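Local coordinates for protein botulinum neurotoxin type G (Clostridium botulinum, PDB 3MPP) that targets nerve cells through this receptor-binding domain, which attaches the toxin to the cell surface so that its light-chain protease can be delivered into the cytosol, at residues R284-A290 / Y307-D313; S48-Q54 / N180-K185. The protein carries 4 engineered substitutions. All coordinates share one frame; numbering follows the deposited sequence.

Contact 1: R284-A290 / Y307-D313; sequences RFIIKKA and YIYLNID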
loop_
_atom_site.group_PDB
_atom_site.type_symbol
_atom_site.label_atom_id
_atom_site.label_comp_id
_atom_site.label_asym_id
_atom_site.label_seq_id
_atom_site.Cartn_x
_atom_site.Cartn_y
_atom_site.Cartn_z
ATOM N N ARG A 284 -12.747 14.386 -7.127
ATOM C CA ARG A 284 -11.566 14.563 -6.307
ATOM C C ARG A 284 -12.002 15.072 -4.930
ATOM O O ARG A 284 -12.619 16.123 -4.823
ATOM C CB ARG A 284 -10.605 15.525 -6.991
ATOM C CG ARG A 284 -9.225 15.589 -6.339
ATOM C CD ARG A 284 -8.290 16.392 -7.203
ATOM N NE ARG A 284 -8.731 17.773 -7.351
ATOM C CZ ARG A 284 -8.156 18.658 -8.162
ATOM N NH1 ARG A 284 -7.105 18.307 -8.897
ATOM N NH2 ARG A 284 -8.635 19.888 -8.247
ATOM N N PHE A 285 -11.717 14.290 -3.896
ATOM C CA PHE A 285 -12.200 14.552 -2.548
ATOM C C PHE A 285 -11.117 15.140 -1.676
ATOM O O PHE A 285 -9.929 14.868 -1.871
ATOM C CB PHE A 285 -12.636 13.238 -1.876
ATOM C CG PHE A 285 -13.845 12.600 -2.501
ATOM C CD1 PHE A 285 -15.118 12.869 -2.008
ATOM C CD2 PHE A 285 -13.709 11.708 -3.560
ATOM C CE1 PHE A 285 -16.245 12.280 -2.576
ATOM C CE2 PHE A 285 -14.833 11.107 -4.139
ATOM C CZ PHE A 285 -16.106 11.405 -3.639
ATOM N N ILE A 286 -11.540 15.920 -0.685
ATOM C CA ILE A 286 -10.656 16.324 0.401
ATOM C C ILE A 286 -11.356 16.000 1.716
ATOM O O ILE A 286 -12.474 16.428 1.945
ATOM C CB ILE A 286 -10.326 17.812 0.353
ATOM C CG1 ILE A 286 -9.522 18.120 -0.917
ATOM C CG2 ILE A 286 -9.564 18.234 1.618
ATOM C CD1 ILE A 286 -9.320 19.598 -1.166
ATOM N N ILE A 287 -10.689 15.234 2.568
ATOM C CA ILE A 287 -11.217 14.934 3.890
ATOM C C ILE A 287 -10.991 16.107 4.842
ATOM O O ILE A 287 -9.855 16.570 5.016
ATOM C CB ILE A 287 -10.590 13.636 4.448
ATOM C CG1 ILE A 287 -10.747 12.491 3.428
ATOM C CG2 ILE A 287 -11.240 13.241 5.756
ATOM C CD1 ILE A 287 -9.954 11.265 3.801
ATOM N N LYS A 288 -12.074 16.576 5.465
ATOM C CA LYS A 288 -12.011 17.687 6.420
ATOM C C LYS A 288 -12.412 17.211 7.815
ATOM O O LYS A 288 -13.299 16.362 7.963
ATOM C CB LYS A 288 -12.985 18.819 6.014
ATOM C CG LYS A 288 -12.807 19.364 4.609
ATOM C CD LYS A 288 -11.402 19.933 4.396
ATOM C CE LYS A 288 -11.190 21.174 5.250
ATOM N NZ LYS A 288 -9.913 21.868 4.892
ATOM N N LYS A 289 -11.795 17.785 8.837
ATOM C CA LYS A 289 -12.218 17.532 10.206
ATOM C C LYS A 289 -13.579 18.152 10.435
ATOM O O LYS A 289 -13.783 19.328 10.154
ATOM C CB LYS A 289 -11.217 18.113 11.207
ATOM C CG LYS A 289 -9.887 17.377 11.240
ATOM C CD LYS A 289 -8.886 18.081 12.155
ATOM C CE LYS A 289 -7.460 17.661 11.808
ATOM N NZ LYS A 289 -6.448 18.182 12.791
ATOM N N ALA A 290 -14.516 17.361 10.938
ATOM C CA ALA A 290 -15.834 17.893 11.245
ATOM C C ALA A 290 -15.839 18.501 12.644
ATOM O O ALA A 290 -16.409 19.571 12.863
ATOM C CB ALA A 290 -16.887 16.817 11.133
ATOM N N TYR A 307 -14.750 12.026 13.096
ATOM C CA TYR A 307 -15.866 12.680 12.420
ATOM C C TYR A 307 -15.351 13.628 11.330
ATOM O O TYR A 307 -14.510 14.494 11.593
ATOM C CB TYR A 307 -16.727 13.422 13.436
ATOM C CG TYR A 307 -17.458 12.480 14.369
ATOM C CD1 TYR A 307 -18.669 11.918 14.005
ATOM C CD2 TYR A 307 -16.928 12.146 15.608
ATOM C CE1 TYR A 307 -19.341 11.053 14.849
ATOM C CE2 TYR A 307 -17.592 11.281 16.459
ATOM C CZ TYR A 307 -18.800 10.740 16.072
ATOM O OH TYR A 307 -19.469 9.877 16.907
ATOM N N ILE A 308 -15.834 13.450 10.104
ATOM C CA ILE A 308 -15.237 14.138 8.971
ATOM C C ILE A 308 -16.294 14.648 8.018
ATOM O O ILE A 308 -17.458 14.222 8.078
ATOM C CB ILE A 308 -14.309 13.190 8.162
ATOM C CG1 ILE A 308 -15.161 12.135 7.436
ATOM C CG2 ILE A 308 -13.288 12.528 9.091
ATOM C CD1 ILE A 308 -14.657 11.736 6.095
ATOM N N TYR A 309 -15.894 15.588 7.166
ATOM C CA TYR A 309 -16.666 15.901 5.966
ATOM C C TYR A 309 -15.898 15.451 4.742
ATOM O O TYR A 309 -14.666 15.432 4.750
ATOM C CB TYR A 309 -16.882 17.412 5.808
ATOM C CG TYR A 309 -17.454 18.125 6.990
ATOM C CD1 TYR A 309 -18.716 17.809 7.473
ATOM C CD2 TYR A 309 -16.755 19.163 7.600
ATOM C CE1 TYR A 309 -19.268 18.502 8.550
ATOM C CE2 TYR A 309 -17.303 19.863 8.682
ATOM C CZ TYR A 309 -18.558 19.517 9.150
ATOM O OH TYR A 309 -19.113 20.185 10.223
ATOM N N LEU A 310 -16.620 15.149 3.667
ATOM C CA LEU A 310 -15.962 14.893 2.394
ATOM C C LEU A 310 -16.259 16.069 1.460
ATOM O O LEU A 310 -17.376 16.190 0.958
ATOM C CB LEU A 310 -16.443 13.560 1.790
ATOM C CG LEU A 310 -15.953 12.273 2.482
ATOM C CD1 LEU A 310 -16.552 10.997 1.848
ATOM C CD2 LEU A 310 -14.412 12.198 2.437
ATOM N N ASN A 311 -15.280 16.956 1.281
ATOM C CA ASN A 311 -15.368 18.030 0.293
ATOM C C ASN A 311 -15.033 17.455 -1.088
ATOM O O ASN A 311 -14.325 16.449 -1.195
ATOM C CB ASN A 311 -14.382 19.166 0.612
ATOM C CG ASN A 311 -14.906 20.147 1.670
ATOM O OD1 ASN A 311 -16.023 20.025 2.159
ATOM N ND2 ASN A 311 -14.081 21.131 2.017
ATOM N N ILE A 312 -15.530 18.095 -2.139
ATOM C CA ILE A 312 -15.189 17.703 -3.502
ATOM C C ILE A 312 -14.774 18.982 -4.210
ATOM O O ILE A 312 -15.544 19.938 -4.255
ATOM C CB ILE A 312 -16.390 17.105 -4.243
ATOM C CG1 ILE A 312 -16.869 15.838 -3.527
ATOM C CG2 ILE A 312 -16.036 16.869 -5.729
ATOM C CD1 ILE A 312 -18.240 15.325 -4.015
ATOM N N ASP A 313 -13.549 19.015 -4.736
ATOM C CA ASP A 313 -13.007 20.292 -5.209
ATOM C C ASP A 313 -12.803 20.354 -6.717
ATOM O O ASP A 313 -12.169 21.280 -7.205
ATOM C CB ASP A 313 -11.693 20.646 -4.493
ATOM C CG ASP A 313 -10.519 19.791 -4.969
ATOM O OD1 ASP A 313 -10.758 18.806 -5.700
ATOM O OD2 ASP A 313 -9.360 20.102 -4.613
#

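Contact 2: S48-Q54 / N180-K185; sequences SNITAHQ and NDIDFK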
loop_
_atom_site.group_PDB
_atom_site.type_symbol
_atom_site.label_atom_id
_atom_site.label_comp_id
_atom_site.label_asym_id
_atom_site.label_seq_id
_atom_site.Cartn_x
_atom_site.Cartn_y
_atom_site.Cartn_z
ATOM N N SER A 48 23.442 7.641 -2.063
ATOM C CA SER A 48 22.163 7.225 -1.512
ATOM C C SER A 48 22.347 5.828 -0.945
ATOM O O SER A 48 22.052 4.828 -1.605
ATOM C CB SER A 48 21.079 7.199 -2.596
ATOM O OG SER A 48 19.799 7.028 -1.990
ATOM N N ASN A 49 22.872 5.750 0.267
ATOM C CA ASN A 49 23.184 4.450 0.835
ATOM C C ASN A 49 23.093 4.447 2.352
ATOM O O ASN A 49 23.205 5.489 2.997
ATOM C CB ASN A 49 24.576 4.006 0.404
ATOM C CG ASN A 49 25.671 4.768 1.129
ATOM O OD1 ASN A 49 25.975 5.912 0.791
ATOM N ND2 ASN A 49 26.251 4.143 2.147
ATOM N N ILE A 50 22.874 3.261 2.906
ATOM C CA ILE A 50 22.914 3.039 4.342
ATOM C C ILE A 50 23.706 1.776 4.559
ATOM O O ILE A 50 23.488 0.775 3.870
ATOM C CB ILE A 50 21.517 2.794 4.923
ATOM C CG1 ILE A 50 20.617 4.015 4.710
ATOM C CG2 ILE A 50 21.600 2.427 6.415
ATOM C CD1 ILE A 50 19.177 3.770 5.109
ATOM N N THR A 51 24.640 1.821 5.499
ATOM C CA THR A 51 25.341 0.619 5.912
ATOM C C THR A 51 25.009 0.342 7.374
ATOM O O THR A 51 25.131 1.220 8.230
ATOM C CB THR A 51 26.870 0.745 5.727
ATOM O OG1 THR A 51 27.178 0.869 4.333
ATOM C CG2 THR A 51 27.575 -0.482 6.271
ATOM N N ALA A 52 24.543 -0.868 7.651
ATOM C CA ALA A 52 24.395 -1.310 9.030
ATOM C C ALA A 52 25.671 -2.038 9.425
ATOM O O ALA A 52 25.977 -3.102 8.887
ATOM C CB ALA A 52 23.191 -2.218 9.181
ATOM N N HIS A 53 26.438 -1.437 10.328
ATOM C CA HIS A 53 27.660 -2.057 10.830
ATOM C C HIS A 53 27.337 -2.822 12.105
ATOM O O HIS A 53 27.019 -2.225 13.135
ATOM C CB HIS A 53 28.745 -1.012 11.108
ATOM C CG HIS A 53 29.299 -0.358 9.878
ATOM N ND1 HIS A 53 30.386 -0.857 9.193
ATOM C CD2 HIS A 53 28.928 0.769 9.223
ATOM C CE1 HIS A 53 30.657 -0.073 8.164
ATOM N NE2 HIS A 53 29.787 0.922 8.161
ATOM N N GLN A 54 27.417 -4.146 12.027
ATOM C CA GLN A 54 26.992 -5.014 13.119
ATOM C C GLN A 54 28.181 -5.658 13.823
ATOM O O GLN A 54 28.648 -6.721 13.419
ATOM C CB GLN A 54 26.045 -6.089 12.583
ATOM C CG GLN A 54 25.518 -7.059 13.621
ATOM C CD GLN A 54 24.455 -7.981 13.052
ATOM O OE1 GLN A 54 24.081 -8.978 13.671
ATOM N NE2 GLN A 54 23.963 -7.653 11.861
ATOM N N ASN A 180 29.665 -8.637 8.259
ATOM C CA ASN A 180 29.320 -7.740 9.356
ATOM C C ASN A 180 28.522 -6.535 8.873
ATOM O O ASN A 180 27.867 -5.854 9.664
ATOM C CB ASN A 180 30.584 -7.254 10.069
ATOM C CG ASN A 180 31.325 -8.372 10.771
ATOM O OD1 ASN A 180 30.723 -9.199 11.457
ATOM N ND2 ASN A 180 32.643 -8.398 10.608
ATOM N N ASP A 181 28.587 -6.269 7.574
ATOM C CA ASP A 181 27.886 -5.123 7.005
ATOM C C ASP A 181 26.672 -5.520 6.181
ATOM O O ASP A 181 26.714 -6.483 5.408
ATOM C CB ASP A 181 28.832 -4.301 6.130
ATOM C CG ASP A 181 29.825 -3.502 6.940
ATOM O OD1 ASP A 181 29.655 -3.422 8.174
ATOM O OD2 ASP A 181 30.772 -2.952 6.341
ATOM N N ILE A 182 25.587 -4.774 6.354
ATOM C CA ILE A 182 24.467 -4.863 5.434
ATOM C C ILE A 182 24.371 -3.539 4.698
ATOM O O ILE A 182 24.199 -2.488 5.320
ATOM C CB ILE A 182 23.146 -5.164 6.154
ATOM C CG1 ILE A 182 23.236 -6.531 6.846
ATOM C CG2 ILE A 182 21.967 -5.103 5.157
ATOM C CD1 ILE A 182 22.047 -6.879 7.706
ATOM N N ASP A 183 24.505 -3.587 3.375
ATOM C CA ASP A 183 24.442 -2.378 2.564
ATOM C C ASP A 183 23.081 -2.216 1.912
ATOM O O ASP A 183 22.624 -3.092 1.174
ATOM C CB ASP A 183 25.498 -2.392 1.469
ATOM C CG ASP A 183 26.891 -2.095 1.992
ATOM O OD1 ASP A 183 27.040 -1.832 3.206
ATOM O OD2 ASP A 183 27.836 -2.128 1.176
ATOM N N PHE A 184 22.458 -1.071 2.171
ATOM C CA PHE A 184 21.223 -0.686 1.500
ATOM C C PHE A 184 21.600 0.321 0.434
ATOM O O PHE A 184 22.055 1.435 0.747
ATOM C CB PHE A 184 20.247 -0.083 2.499
ATOM C CG PHE A 184 19.850 -1.031 3.592
ATOM C CD1 PHE A 184 18.613 -1.653 3.570
ATOM C CD2 PHE A 184 20.719 -1.311 4.633
ATOM C CE1 PHE A 184 18.242 -2.531 4.577
ATOM C CE2 PHE A 184 20.356 -2.193 5.650
ATOM C CZ PHE A 184 19.118 -2.803 5.617
ATOM N N LYS A 185 21.444 -0.082 -0.825
ATOM C CA LYS A 185 21.979 0.692 -1.938
ATOM C C LYS A 185 21.601 0.041 -3.260
ATOM O O LYS A 185 21.593 -1.175 -3.364
ATOM C CB LYS A 185 23.509 0.731 -1.811
ATOM C CG LYS A 185 24.227 1.555 -2.839
ATOM C CD LYS A 185 25.737 1.398 -2.667
ATOM C CE LYS A 185 26.506 2.408 -3.506
ATOM N NZ LYS A 185 27.938 2.479 -3.096
#

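Contact 1: R284-A290 / Y307-D313
Three torsions bring Arg284 and Asp313 together at one end of this antiparallel pair. CG of Arg284 stands opposite its own backbone N (chi1 -170°), and a bend at chi3 turns NE toward the partner strand; CG of Asp313 takes the position between backbone N and carbonyl carbon (chi1 74°), which points its carboxylate back at the arginine. NE then gives an almost straight bond to OD1 of Asp313, 2.8 Å long, lying in the guanidinium plane and arriving on the syn side of the carboxylate, although the two planes are turned 68° apart. The other oxygen, OD2, is held by Gln239 and has CD1 of Ile286 at 3.5 Å, so each oxygen of this partly exposed acid has a polar partner.

The segments belong to the beta-trefoil of the C-terminal half of the receptor-binding domain. Phe285, Ile287, Leu310 and Ile312 share the buried face, where bulky apolar groups suit the packing: Phe285 CE1 lies 3.7 Å from Ile312 CG1, and Ile287 CG1 lies 3.8 Å from Leu310 CD2, in each case with the side chains abreast. Val322 of the next strand touches Phe285, Leu310 and Ile312.

The other face, partly exposed, is mixed: Ile286, Lys288, Tyr309 and Asn311 point to it, and polar ends find partners beyond the pair. The aliphatic part of Lys288 passes Asn311, its CG 3.4 Å from ND2, before NZ reaches a salt bridge with Asp237; Asn311 OD1 is taken by Arg321, which also makes a cation-pi contact with Tyr309. Small Ala290 can settle on the Tyr309 ring, its CB 3.8 Å from the ring centroid in a CH-pi contact, while its backbone N bonds to Tyr307 O at 2.9 Å.

Contact 2: S48-Q54 / N180-K185
Thr51 and Asp183 stand side by side on neighbouring antiparallel strands of the lectin-like beta-sandwich that forms the N-terminal half of the receptor-binding domain. From CB of Thr51, 3.6 Å from Asp183 OD1, two branches part. With chi1 at -65°, OG1 lies beside its own backbone N and donates to Asp183 OD1 over 2.9 Å, approaching from above the carboxylate plane, 55° out of it. The methyl CG2 is still 3.4 Å from Asp183 OD1; it also comes within 3.8 Å of Asp181 CG and lies over one face of the His53 ring. Threonine suits this partly exposed place because its hydroxyl can donate to Asp183 while its methyl packs on the imidazole. That ring and the Asp181 carboxylate are almost perpendicular, and although His53 ND1 comes within 2.9 Å of Asp181 OD1, the angle is too poor for a hydrogen bond.

Ile50, Ala52, Ile182 and Phe184 line the opposite, buried face, where apolar side chains can pack against the other sheet: its Leu5 touches Ala52 and Ile182, and Phe201 meets the Phe184 ring edge to face. Ile50 O accepts the Phe184 backbone N-H at 2.7 Å and also lies in the plane of that ring, 3.5 Å from CD2 at its edge.

Contact 2 comes first along the chain and closes before contact 1 opens. They share no sheet: the pair 48-54 and 180-185 lies in the seven-stranded sheet of the N-terminal subdomain, whereas 284-290 and 307-313 belong to the beta-trefoil of the C-terminal one. Their centres are 42 Å apart, on opposite sides of the chain's centre, and their nearest atoms about 30 Å, so neither touches the other. Helix 210-220 lies between them in sequence. Contact 2 joins strands separated by more than a hundred residues, contact 1 strands close in sequence. Each thus belongs to the strand pairing of its own subdomain; the inferred ganglioside-binding motif around Trp402 is in the trefoil subdomain, away from both contacts.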